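Local coordinates for flagellar regulatory protein C (Vibrio cholerae, PDB 4QHS) that probably couples ATP hydrolysis to sigma-54-dependent transcription of flagellar genes, working as a heptameric AAA+ activator and captured here without nucleotide, at residues K51-M54 / S55-I58; L82-L86 / F87-K91; P102-F105 / E106-Q109; W185-L188 / C189-K192. One frame throughout, in Å; residues are numbered along the deposited sequence.

Contact 1: K51-M54 / S55-I58; sequences KEVM and SRYI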
loop_
_atom_site.group_PDB
_atom_site.type_symbol
_atom_site.label_atom_id
_atom_site.label_comp_id
_atom_site.label_asym_id
_atom_site.label_seq_id
_atom_site.Cartn_x
_atom_site.Cartn_y
_atom_site.Cartn_z
ATOM N N LYS A 51 -41.734 -11.282 5.066
ATOM C CA LYS A 51 -41.111 -12.589 5.305
ATOM C C LYS A 51 -40.979 -12.954 6.768
ATOM O O LYS A 51 -41.003 -14.132 7.133
ATOM C CB LYS A 51 -39.709 -12.643 4.708
ATOM C CG LYS A 51 -39.617 -12.861 3.224
ATOM C CD LYS A 51 -38.164 -13.123 2.868
ATOM C CE LYS A 51 -37.908 -12.892 1.407
ATOM N NZ LYS A 51 -36.543 -13.319 1.022
ATOM N N GLU A 52 -40.787 -11.931 7.593
ATOM C CA GLU A 52 -40.403 -12.110 8.985
ATOM C C GLU A 52 -41.424 -12.937 9.759
ATOM O O GLU A 52 -41.074 -13.651 10.702
ATOM C CB GLU A 52 -40.206 -10.746 9.656
ATOM C CG GLU A 52 -41.480 -9.901 9.800
ATOM C CD GLU A 52 -41.859 -9.137 8.536
ATOM O OE1 GLU A 52 -41.288 -9.424 7.464
ATOM O OE2 GLU A 52 -42.726 -8.239 8.620
ATOM N N VAL A 53 -42.684 -12.860 9.340
ATOM C CA VAL A 53 -43.754 -13.517 10.070
ATOM C C VAL A 53 -43.991 -14.950 9.591
ATOM O O VAL A 53 -44.392 -15.809 10.377
ATOM C CB VAL A 53 -45.075 -12.708 9.976
ATOM C CG1 VAL A 53 -44.887 -11.315 10.572
ATOM C CG2 VAL A 53 -45.577 -12.628 8.537
ATOM N N MET A 54 -43.738 -15.201 8.309
ATOM C CA MET A 54 -43.873 -16.536 7.732
ATOM C C MET A 54 -42.976 -17.533 8.464
ATOM O O MET A 54 -43.365 -18.674 8.731
ATOM C CB MET A 54 -43.537 -16.499 6.240
ATOM C CG MET A 54 -42.854 -17.743 5.707
ATOM S SD MET A 54 -43.963 -18.859 4.856
ATOM C CE MET A 54 -43.268 -18.777 3.213
ATOM N N SER A 55 -41.778 -17.083 8.807
ATOM C CA SER A 55 -40.848 -17.883 9.592
ATOM C C SER A 55 -41.362 -18.111 11.015
ATOM O O SER A 55 -41.186 -19.186 11.598
ATOM C CB SER A 55 -39.485 -17.194 9.614
ATOM O OG SER A 55 -39.652 -15.811 9.354
ATOM N N ARG A 56 -41.996 -17.093 11.579
ATOM C CA ARG A 56 -42.527 -17.226 12.919
ATOM C C ARG A 56 -43.743 -18.149 12.864
ATOM O O ARG A 56 -44.011 -18.907 13.799
ATOM C CB ARG A 56 -42.878 -15.856 13.502
ATOM C CG ARG A 56 -42.935 -15.816 15.029
ATOM C CD ARG A 56 -42.722 -14.400 15.563
ATOM N NE ARG A 56 -41.436 -13.844 15.141
ATOM C CZ ARG A 56 -41.300 -12.772 14.365
ATOM N NH1 ARG A 56 -42.376 -12.122 13.933
ATOM N NH2 ARG A 56 -40.087 -12.346 14.026
ATOM N N TYR A 57 -44.457 -18.097 11.746
ATOM C CA TYR A 57 -45.576 -18.995 11.506
ATOM C C TYR A 57 -45.082 -20.436 11.447
ATOM O O TYR A 57 -45.706 -21.350 11.975
ATOM C CB TYR A 57 -46.273 -18.618 10.209
ATOM C CG TYR A 57 -47.349 -19.569 9.769
ATOM C CD1 TYR A 57 -47.039 -20.739 9.087
ATOM C CD2 TYR A 57 -48.681 -19.284 10.009
ATOM C CE1 TYR A 57 -48.031 -21.605 8.678
ATOM C CE2 TYR A 57 -49.681 -20.143 9.596
ATOM C CZ TYR A 57 -49.349 -21.303 8.933
ATOM O OH TYR A 57 -50.348 -22.159 8.523
ATOM N N ILE A 58 -43.951 -20.636 10.788
ATOM C CA ILE A 58 -43.411 -21.975 10.671
ATOM C C ILE A 58 -43.064 -22.525 12.063
ATOM O O ILE A 58 -43.410 -23.663 12.391
ATOM C CB ILE A 58 -42.187 -21.990 9.745
ATOM C CG1 ILE A 58 -42.663 -21.851 8.298
ATOM C CG2 ILE A 58 -41.393 -23.275 9.939
ATOM C CD1 ILE A 58 -41.562 -21.742 7.276
#

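Contact 2: L82-L86 / F87-K91; sequences LEATL and FGYEK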
loop_
_atom_site.group_PDB
_atom_site.type_symbol
_atom_site.label_atom_id
_atom_site.label_comp_id
_atom_site.label_asym_id
_atom_site.label_seq_id
_atom_site.Cartn_x
_atom_site.Cartn_y
_atom_site.Cartn_z
ATOM N N LEU A 82 -21.093 -9.816 13.210
ATOM C CA LEU A 82 -22.006 -10.893 12.807
ATOM C C LEU A 82 -21.516 -12.259 13.260
ATOM O O LEU A 82 -22.260 -13.014 13.863
ATOM C CB LEU A 82 -22.197 -10.911 11.291
ATOM C CG LEU A 82 -22.957 -12.119 10.710
ATOM C CD1 LEU A 82 -24.353 -12.259 11.344
ATOM C CD2 LEU A 82 -23.084 -12.005 9.175
ATOM N N GLU A 83 -20.258 -12.562 12.953
ATOM C CA GLU A 83 -19.658 -13.837 13.322
ATOM C C GLU A 83 -19.614 -14.004 14.842
ATOM O O GLU A 83 -19.931 -15.081 15.365
ATOM C CB GLU A 83 -18.257 -13.955 12.723
ATOM C CG GLU A 83 -17.508 -15.195 13.114
ATOM C CD GLU A 83 -16.279 -15.401 12.248
ATOM O OE1 GLU A 83 -16.368 -15.187 11.018
ATOM O OE2 GLU A 83 -15.223 -15.771 12.787
ATOM N N ALA A 84 -19.259 -12.943 15.559
ATOM C CA ALA A 84 -19.225 -13.035 17.020
ATOM C C ALA A 84 -20.628 -13.259 17.601
ATOM O O ALA A 84 -20.810 -14.025 18.554
ATOM C CB ALA A 84 -18.605 -11.801 17.617
ATOM N N THR A 85 -21.619 -12.590 17.028
ATOM C CA THR A 85 -22.983 -12.722 17.516
ATOM C C THR A 85 -23.514 -14.129 17.255
ATOM O O THR A 85 -24.100 -14.752 18.132
ATOM C CB THR A 85 -23.900 -11.709 16.861
ATOM O OG1 THR A 85 -23.805 -11.864 15.446
ATOM C CG2 THR A 85 -23.444 -10.326 17.198
ATOM N N LEU A 86 -23.270 -14.641 16.057
ATOM C CA LEU A 86 -23.729 -15.984 15.690
ATOM C C LEU A 86 -23.127 -17.099 16.549
ATOM O O LEU A 86 -23.853 -17.960 17.066
ATOM C CB LEU A 86 -23.411 -16.262 14.216
ATOM C CG LEU A 86 -24.584 -16.034 13.266
ATOM C CD1 LEU A 86 -24.160 -16.262 11.815
ATOM C CD2 LEU A 86 -25.788 -16.918 13.638
ATOM N N PHE A 87 -21.802 -17.074 16.699
ATOM C CA PHE A 87 -21.074 -18.166 17.338
ATOM C C PHE A 87 -20.731 -17.901 18.792
ATOM O O PHE A 87 -20.435 -18.830 19.544
ATOM C CB PHE A 87 -19.796 -18.459 16.549
ATOM C CG PHE A 87 -20.069 -18.958 15.174
ATOM C CD1 PHE A 87 -20.406 -20.280 14.959
ATOM C CD2 PHE A 87 -20.035 -18.100 14.095
ATOM C CE1 PHE A 87 -20.686 -20.742 13.684
ATOM C CE2 PHE A 87 -20.309 -18.562 12.819
ATOM C CZ PHE A 87 -20.637 -19.880 12.615
ATOM N N GLY A 88 -20.772 -16.638 19.197
ATOM C CA GLY A 88 -20.389 -16.287 20.546
ATOM C C GLY A 88 -18.875 -16.317 20.615
ATOM O O GLY A 88 -18.214 -16.668 19.642
ATOM N N TYR A 89 -18.324 -15.975 21.773
ATOM C CA TYR A 89 -16.888 -15.858 21.911
ATOM C C TYR A 89 -16.466 -15.955 23.365
ATOM O O TYR A 89 -17.276 -15.816 24.286
ATOM C CB TYR A 89 -16.394 -14.535 21.315
ATOM C CG TYR A 89 -17.167 -13.316 21.788
ATOM C CD1 TYR A 89 -18.333 -12.914 21.136
ATOM C CD2 TYR A 89 -16.740 -12.576 22.889
ATOM C CE1 TYR A 89 -19.047 -11.803 21.561
ATOM C CE2 TYR A 89 -17.451 -11.465 23.326
ATOM C CZ TYR A 89 -18.602 -11.081 22.654
ATOM O OH TYR A 89 -19.310 -9.975 23.066
ATOM N N GLU A 90 -15.183 -16.207 23.554
ATOM C CA GLU A 90 -14.595 -16.197 24.876
ATOM C C GLU A 90 -13.849 -14.886 25.059
ATOM O O GLU A 90 -13.522 -14.204 24.083
ATOM C CB GLU A 90 -13.686 -17.412 25.066
ATOM C CG GLU A 90 -14.461 -18.738 24.969
ATOM C CD GLU A 90 -15.428 -18.956 26.137
ATOM O OE1 GLU A 90 -15.171 -18.444 27.249
ATOM O OE2 GLU A 90 -16.446 -19.650 25.949
ATOM N N LYS A 91 -13.631 -14.515 26.314
ATOM C CA LYS A 91 -12.947 -13.276 26.627
ATOM C C LYS A 91 -11.615 -13.293 25.892
ATOM O O LYS A 91 -10.923 -14.306 25.891
ATOM C CB LYS A 91 -12.762 -13.127 28.145
ATOM C CG LYS A 91 -12.109 -11.819 28.572
ATOM C CD LYS A 91 -12.031 -11.689 30.099
ATOM C CE LYS A 91 -11.422 -10.344 30.500
ATOM N NZ LYS A 91 -11.217 -10.193 31.969
#

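Contact 3: P102-F105 / E106-Q109; sequences PGKF and EQAQ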
loop_
_atom_site.group_PDB
_atom_site.type_symbol
_atom_site.label_atom_id
_atom_site.label_comp_id
_atom_site.label_asym_id
_atom_site.label_seq_id
_atom_site.Cartn_x
_atom_site.Cartn_y
_atom_site.Cartn_z
ATOM N N PRO A 102 -22.572 -15.936 24.826
ATOM C CA PRO A 102 -23.065 -17.061 24.059
ATOM C C PRO A 102 -23.593 -16.628 22.718
ATOM O O PRO A 102 -24.055 -15.532 22.568
ATOM C CB PRO A 102 -24.170 -17.604 24.936
ATOM C CG PRO A 102 -24.593 -16.487 25.722
ATOM C CD PRO A 102 -23.423 -15.655 25.978
ATOM N N GLY A 103 -23.507 -17.505 21.743
ATOM C CA GLY A 103 -24.035 -17.209 20.437
ATOM C C GLY A 103 -25.530 -17.359 20.296
ATOM O O GLY A 103 -26.210 -17.818 21.181
ATOM N N LYS A 104 -26.021 -16.991 19.133
ATOM C CA LYS A 104 -27.405 -17.156 18.801
ATOM C C LYS A 104 -27.795 -18.595 18.667
ATOM O O LYS A 104 -28.886 -18.949 18.997
ATOM C CB LYS A 104 -27.731 -16.442 17.517
ATOM C CG LYS A 104 -27.554 -14.983 17.574
ATOM C CD LYS A 104 -28.534 -14.340 18.457
ATOM C CE LYS A 104 -29.206 -13.253 17.706
ATOM N NZ LYS A 104 -29.437 -12.059 18.530
ATOM N N PHE A 105 -26.886 -19.432 18.229
ATOM C CA PHE A 105 -27.194 -20.829 18.146
ATOM C C PHE A 105 -27.407 -21.419 19.512
ATOM O O PHE A 105 -28.226 -22.261 19.673
ATOM C CB PHE A 105 -26.106 -21.582 17.395
ATOM C CG PHE A 105 -26.141 -21.376 15.929
ATOM C CD1 PHE A 105 -27.113 -21.940 15.175
ATOM C CD2 PHE A 105 -25.210 -20.618 15.311
ATOM C CE1 PHE A 105 -27.140 -21.747 13.859
ATOM C CE2 PHE A 105 -25.253 -20.433 13.996
ATOM C CZ PHE A 105 -26.211 -20.997 13.273
ATOM N N GLU A 106 -26.654 -20.960 20.490
ATOM C CA GLU A 106 -26.822 -21.401 21.874
ATOM C C GLU A 106 -28.180 -20.984 22.433
ATOM O O GLU A 106 -28.864 -21.781 23.075
ATOM C CB GLU A 106 -25.721 -20.845 22.780
ATOM C CG GLU A 106 -24.331 -21.400 22.575
ATOM C CD GLU A 106 -23.309 -20.685 23.460
ATOM O OE1 GLU A 106 -22.400 -20.019 22.907
ATOM O OE2 GLU A 106 -23.431 -20.774 24.708
ATOM N N GLN A 107 -28.578 -19.766 22.166
ATOM C CA GLN A 107 -29.824 -19.273 22.670
ATOM C C GLN A 107 -31.020 -19.941 22.058
ATOM O O GLN A 107 -32.073 -19.873 22.607
ATOM C CB GLN A 107 -29.947 -17.794 22.427
ATOM C CG GLN A 107 -28.975 -16.979 23.157
ATOM C CD GLN A 107 -28.863 -15.623 22.571
ATOM O OE1 GLN A 107 -29.808 -14.869 22.548
ATOM N NE2 GLN A 107 -27.711 -15.307 22.073
ATOM N N ALA A 108 -30.840 -20.572 20.914
ATOM C CA ALA A 108 -31.929 -21.140 20.136
ATOM C C ALA A 108 -32.070 -22.611 20.431
ATOM O O ALA A 108 -32.871 -23.310 19.797
ATOM C CB ALA A 108 -31.700 -20.927 18.635
ATOM N N GLN A 109 -31.263 -23.068 21.380
ATOM C CA GLN A 109 -31.213 -24.468 21.766
ATOM C C GLN A 109 -32.620 -25.000 22.018
ATOM O O GLN A 109 -33.396 -24.404 22.768
ATOM C CB GLN A 109 -30.332 -24.645 23.015
ATOM C CG GLN A 109 -29.922 -26.087 23.303
ATOM C CD GLN A 109 -28.962 -26.641 22.258
ATOM O OE1 GLN A 109 -29.370 -27.002 21.152
ATOM N NE2 GLN A 109 -27.678 -26.704 22.604
#

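Contact 4: W185-L188 / C189-K192; sequences WPAL and CERK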
loop_
_atom_site.group_PDB
_atom_site.type_symbol
_atom_site.label_atom_id
_atom_site.label_comp_id
_atom_site.label_asym_id
_atom_site.label_seq_id
_atom_site.Cartn_x
_atom_site.Cartn_y
_atom_site.Cartn_z
ATOM N N TRP A 185 -41.707 -16.073 -1.623
ATOM C CA TRP A 185 -42.737 -15.171 -1.200
ATOM C C TRP A 185 -42.800 -13.972 -2.129
ATOM O O TRP A 185 -42.054 -13.038 -1.971
ATOM C CB TRP A 185 -42.377 -14.719 0.193
ATOM C CG TRP A 185 -43.438 -14.144 0.906
ATOM C CD1 TRP A 185 -43.596 -12.849 1.192
ATOM C CD2 TRP A 185 -44.547 -14.818 1.461
ATOM N NE1 TRP A 185 -44.740 -12.654 1.891
ATOM C CE2 TRP A 185 -45.353 -13.859 2.061
ATOM C CE3 TRP A 185 -44.950 -16.143 1.493
ATOM C CZ2 TRP A 185 -46.523 -14.178 2.702
ATOM C CZ3 TRP A 185 -46.107 -16.452 2.121
ATOM C CH2 TRP A 185 -46.879 -15.485 2.721
ATOM N N PRO A 186 -43.694 -13.996 -3.100
ATOM C CA PRO A 186 -43.720 -13.012 -4.175
ATOM C C PRO A 186 -43.905 -11.558 -3.759
ATOM O O PRO A 186 -44.297 -11.236 -2.671
ATOM C CB PRO A 186 -44.922 -13.455 -4.977
ATOM C CG PRO A 186 -45.840 -13.987 -3.967
ATOM C CD PRO A 186 -45.050 -14.459 -2.795
ATOM N N ALA A 187 -43.597 -10.672 -4.679
ATOM C CA ALA A 187 -43.712 -9.267 -4.420
ATOM C C ALA A 187 -45.168 -8.875 -4.396
ATOM O O ALA A 187 -45.983 -9.540 -4.979
ATOM C CB ALA A 187 -42.988 -8.506 -5.452
ATOM N N LEU A 188 -45.477 -7.798 -3.701
ATOM C CA LEU A 188 -46.837 -7.352 -3.505
ATOM C C LEU A 188 -47.669 -7.234 -4.769
ATOM O O LEU A 188 -48.815 -7.578 -4.780
ATOM C CB LEU A 188 -46.826 -6.023 -2.791
ATOM C CG LEU A 188 -47.866 -5.826 -1.720
ATOM C CD1 LEU A 188 -48.185 -7.149 -1.181
ATOM C CD2 LEU A 188 -47.356 -4.924 -0.647
ATOM N N CYS A 189 -47.093 -6.724 -5.833
ATOM C CA CYS A 189 -47.845 -6.508 -7.038
ATOM C C CYS A 189 -48.212 -7.813 -7.686
ATOM O O CYS A 189 -48.965 -7.852 -8.635
ATOM C CB CYS A 189 -47.051 -5.669 -8.015
ATOM S SG CYS A 189 -45.684 -6.497 -8.745
ATOM N N GLU A 190 -47.673 -8.891 -7.159
ATOM C CA GLU A 190 -47.922 -10.198 -7.717
ATOM C C GLU A 190 -48.911 -10.922 -6.848
ATOM O O GLU A 190 -49.189 -12.081 -7.050
ATOM C CB GLU A 190 -46.621 -10.979 -7.839
ATOM C CG GLU A 190 -45.640 -10.322 -8.762
ATOM C CD GLU A 190 -44.458 -11.180 -9.084
ATOM O OE1 GLU A 190 -44.594 -12.403 -9.072
ATOM O OE2 GLU A 190 -43.384 -10.632 -9.375
ATOM N N ARG A 191 -49.454 -10.221 -5.873
ATOM C CA ARG A 191 -50.488 -10.791 -5.051
ATOM C C ARG A 191 -51.422 -9.717 -4.566
ATOM O O ARG A 191 -51.649 -9.552 -3.398
ATOM C CB ARG A 191 -49.882 -11.533 -3.891
ATOM C CG ARG A 191 -48.753 -10.835 -3.232
ATOM C CD ARG A 191 -48.410 -11.526 -1.971
ATOM N NE ARG A 191 -47.303 -10.893 -1.303
ATOM C CZ ARG A 191 -47.279 -10.617 -0.014
ATOM N NH1 ARG A 191 -48.301 -10.921 0.750
ATOM N NH2 ARG A 191 -46.225 -10.025 0.499
ATOM N N LYS A 192 -51.972 -8.986 -5.505
ATOM C CA LYS A 192 -52.750 -7.822 -5.209
ATOM C C LYS A 192 -53.806 -8.072 -4.174
ATOM O O LYS A 192 -54.182 -7.185 -3.472
ATOM C CB LYS A 192 -53.376 -7.291 -6.488
ATOM C CG LYS A 192 -52.595 -6.177 -7.160
ATOM C CD LYS A 192 -52.951 -6.025 -8.622
ATOM C CE LYS A 192 -52.128 -4.950 -9.275
ATOM N NZ LYS A 192 -52.847 -4.307 -10.398
#

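Contact 1: K51-M54 / S55-I58
The guanidinium of Arg-56 has the carbonyl oxygen of Glu-52 over one face, 3.5 Å above its plane and displaced toward the rim, while CG1 of Val-53 comes at it obliquely, 4.3 Å from NH1. The carbonyl oxygen of Met-54 likewise approaches the Tyr-57 ring at a slant, and that ring's hydroxyl hydrogen-bonds Asp-32. Arg-56 leaves the helix with CG opposite its own N (chi1 -158°), and a bend at chi3 (-59°) folds the guanidinium back over the preceding turn.

Ser-55 turns its hydroxyl to the same turn. Its OG lies 2.9 Å from Glu-52 O and 3.1 Å from Lys-51 O, two acceptors competing for one proton. Regular i to i+4 bonding follows, with Tyr-57 N 2.7 Å from Val-53 O and Ile-58 N 2.9 Å from Met-54 O. On the buried side, SD of Met-54 comes within 4.5 Å of CD1 of Ile-58.

This is the first part of helix 51-61, whose opening residues Lys-51 and Glu-52 complete the P-loop (Walker A) sequence. The Lys-51 amine is held by the carbonyls of Ile-43 and Gly-45 in this nucleotide-free state. Ser-55 and Ile-58 lie against strands 41-44 and 152-157 of the parallel sheet, whereas Met-54, Tyr-57 and Ile-58 also meet helix 23-35.

Contact 2: L82-L86 / F87-K91
Rotated beside its own N (chi1 -64°), the Phe-87 ring swings back along the helix to meet Glu-83, while Tyr-89, with CG between its N and carbonyl carbon (chi1 50°), reaches back to Ala-84. Glu-83 CG approaches Phe-87 CD2 at 4.0 Å, its carboxylate turned almost perpendicular to the ring. The carbonyl oxygen of Glu-83 sits at the edge of that ring, near its plane, 3.3 Å from CD2, and accepts the nearly straight hydrogen bond from Phe-87 N. Beside it, Leu-86 CB packs 3.8 Å from Phe-87 CD2.

Gly-88 marks the exit from helix 82-87. Its positive phi of 77° turns the chain into the short strand 88-89, which pairs antiparallel with 101-102. These two strands form the stem of the GAFTGA loop, the element of this family that engages sigma-54, and the loop sequence begins just beyond Lys-91. The helix end is closed by Gly-88 N, which meets Ala-84 O at 2.7 Å from above the carbonyl plane.

Ala-84 serves the Tyr-89 ring with two groups: CB touches CD1 obliquely at 3.7 Å, and the carbonyl oxygen lies in the ring plane at its edge. Tyr-89 is further met edge-to-face by Phe-94, and its hydroxyl makes a weak hydrogen bond to Arg-144 of a neighbouring subunit. Phe-87 packs against Leu-125 and Val-132 of helix 123-135.

Contact 3: P102-F105 / E106-Q109
Glu-106 reaches back to Gly-103, the N-cap residue of the short helix 104-107, and makes the N3-to-N-cap half of a capping box; the reciprocal half would need a side chain that glycine lacks. Helix 104-107 follows directly on strand 101-102, the return strand from the GAFTGA loop. With CG beside its own N (chi1 -70°) and the chain extended beyond, Glu-106 brings OE1 3.0 Å from Gly-103 N. The bond is fairly straight at 160°, but the donor stands 64° out of the carboxylate plane. The other oxygen, OE2, lies 3.3 Å from CB of Pro-102, which brings the carboxylate against the proline as well. OE1 also takes a salt bridge from Arg-140, so one oxygen joins a helix cap to a cationic partner. That cation and the nearby helix N-terminus would both be expected to favour the ionised carboxylate.

Gln-107 comes next and gives Gly-103 O two donors, its backbone N at 3.2 Å and its amide NE2 at 3.1 Å, the latter bond weak. The same amide meets the aliphatic part of Lys-104, with NE2 3.8 Å from CD. Ala-108 closes the helix loosely, its N shared between weak bonds to the carbonyls of Lys-104 and Phe-105, while its CB lies 3.5 Å from Lys-104 O and also faces Ile-70 and Ile-113 of the parallel sheet. Gln-109 leaves the turn and binds the backbones of Asp-150 and Lys-148 through its amide, while its own N stands 3.2 Å from Glu-106 O.

Contact 4: W185-L188 / C189-K192
The Arg-191 guanidinium is sandwiched between Leu-188 and Trp-185. CD1 of Leu-188 lies over its centre, 3.7 Å above the plane, and the NE1 side of the indole covers the opposite face toward the rim. Ring and guanidinium planes are inclined by 62°, so this is no parallel stack. Trp-185 NE1 and Arg-191 NH2 are both donors, 3.3 Å apart, and make no bond to each other; NE1 is weakly bonded to Ser-49 O instead. At the guanidinium edge, NE gives a weak hydrogen bond to Pro-186 O.

The backbone that carries these groups is a 3-10 turn in the linker between strand 182-184 and helix 195-208, where the alpha/beta part of the AAA+ module passes into the lid. Its i to i+3 bonds run from Glu-190 N to Ala-187 O (2.8 Å) and from Arg-191 N to Leu-188 O (2.9 Å), each donor above its carbonyl plane. From this turn Arg-191 starts with CG between N and carbonyl carbon (chi1 43°) and then extends straight to NE, carrying the guanidinium back past Pro-186 to lie between Trp-185 and Leu-188.

Further out, NH1 forms a salt bridge with Asp-194. Leu-188 N is bonded to Asn-233 of the lid, and Leu-188 packs on Trp-230.

In the fold
Contact 1 is the closest to the chain's centre, with Met-54 and Ile-58 between the parallel sheet and helix 23-35; its Met-54 CE touches Trp-185 CE3 of contact 4 at 3.6 Å. Contacts 2 and 3 each include residues of one strand of the GAFTGA stem and are joined by a probable hydrogen bond of 3.1 Å from Lys-104 N to Thr-85 O. Contact 2 is buried although far from that centre; contacts 1, 3 and 4 are partly buried, with exposed residues in each. Contact 1 rests on helix backbone bonds and side chains meeting carbonyls, contact 2 on a helix end with aromatic rings packed on it, contact 3 on polar capping, and contact 4, at the lid linker, on a covered arginine.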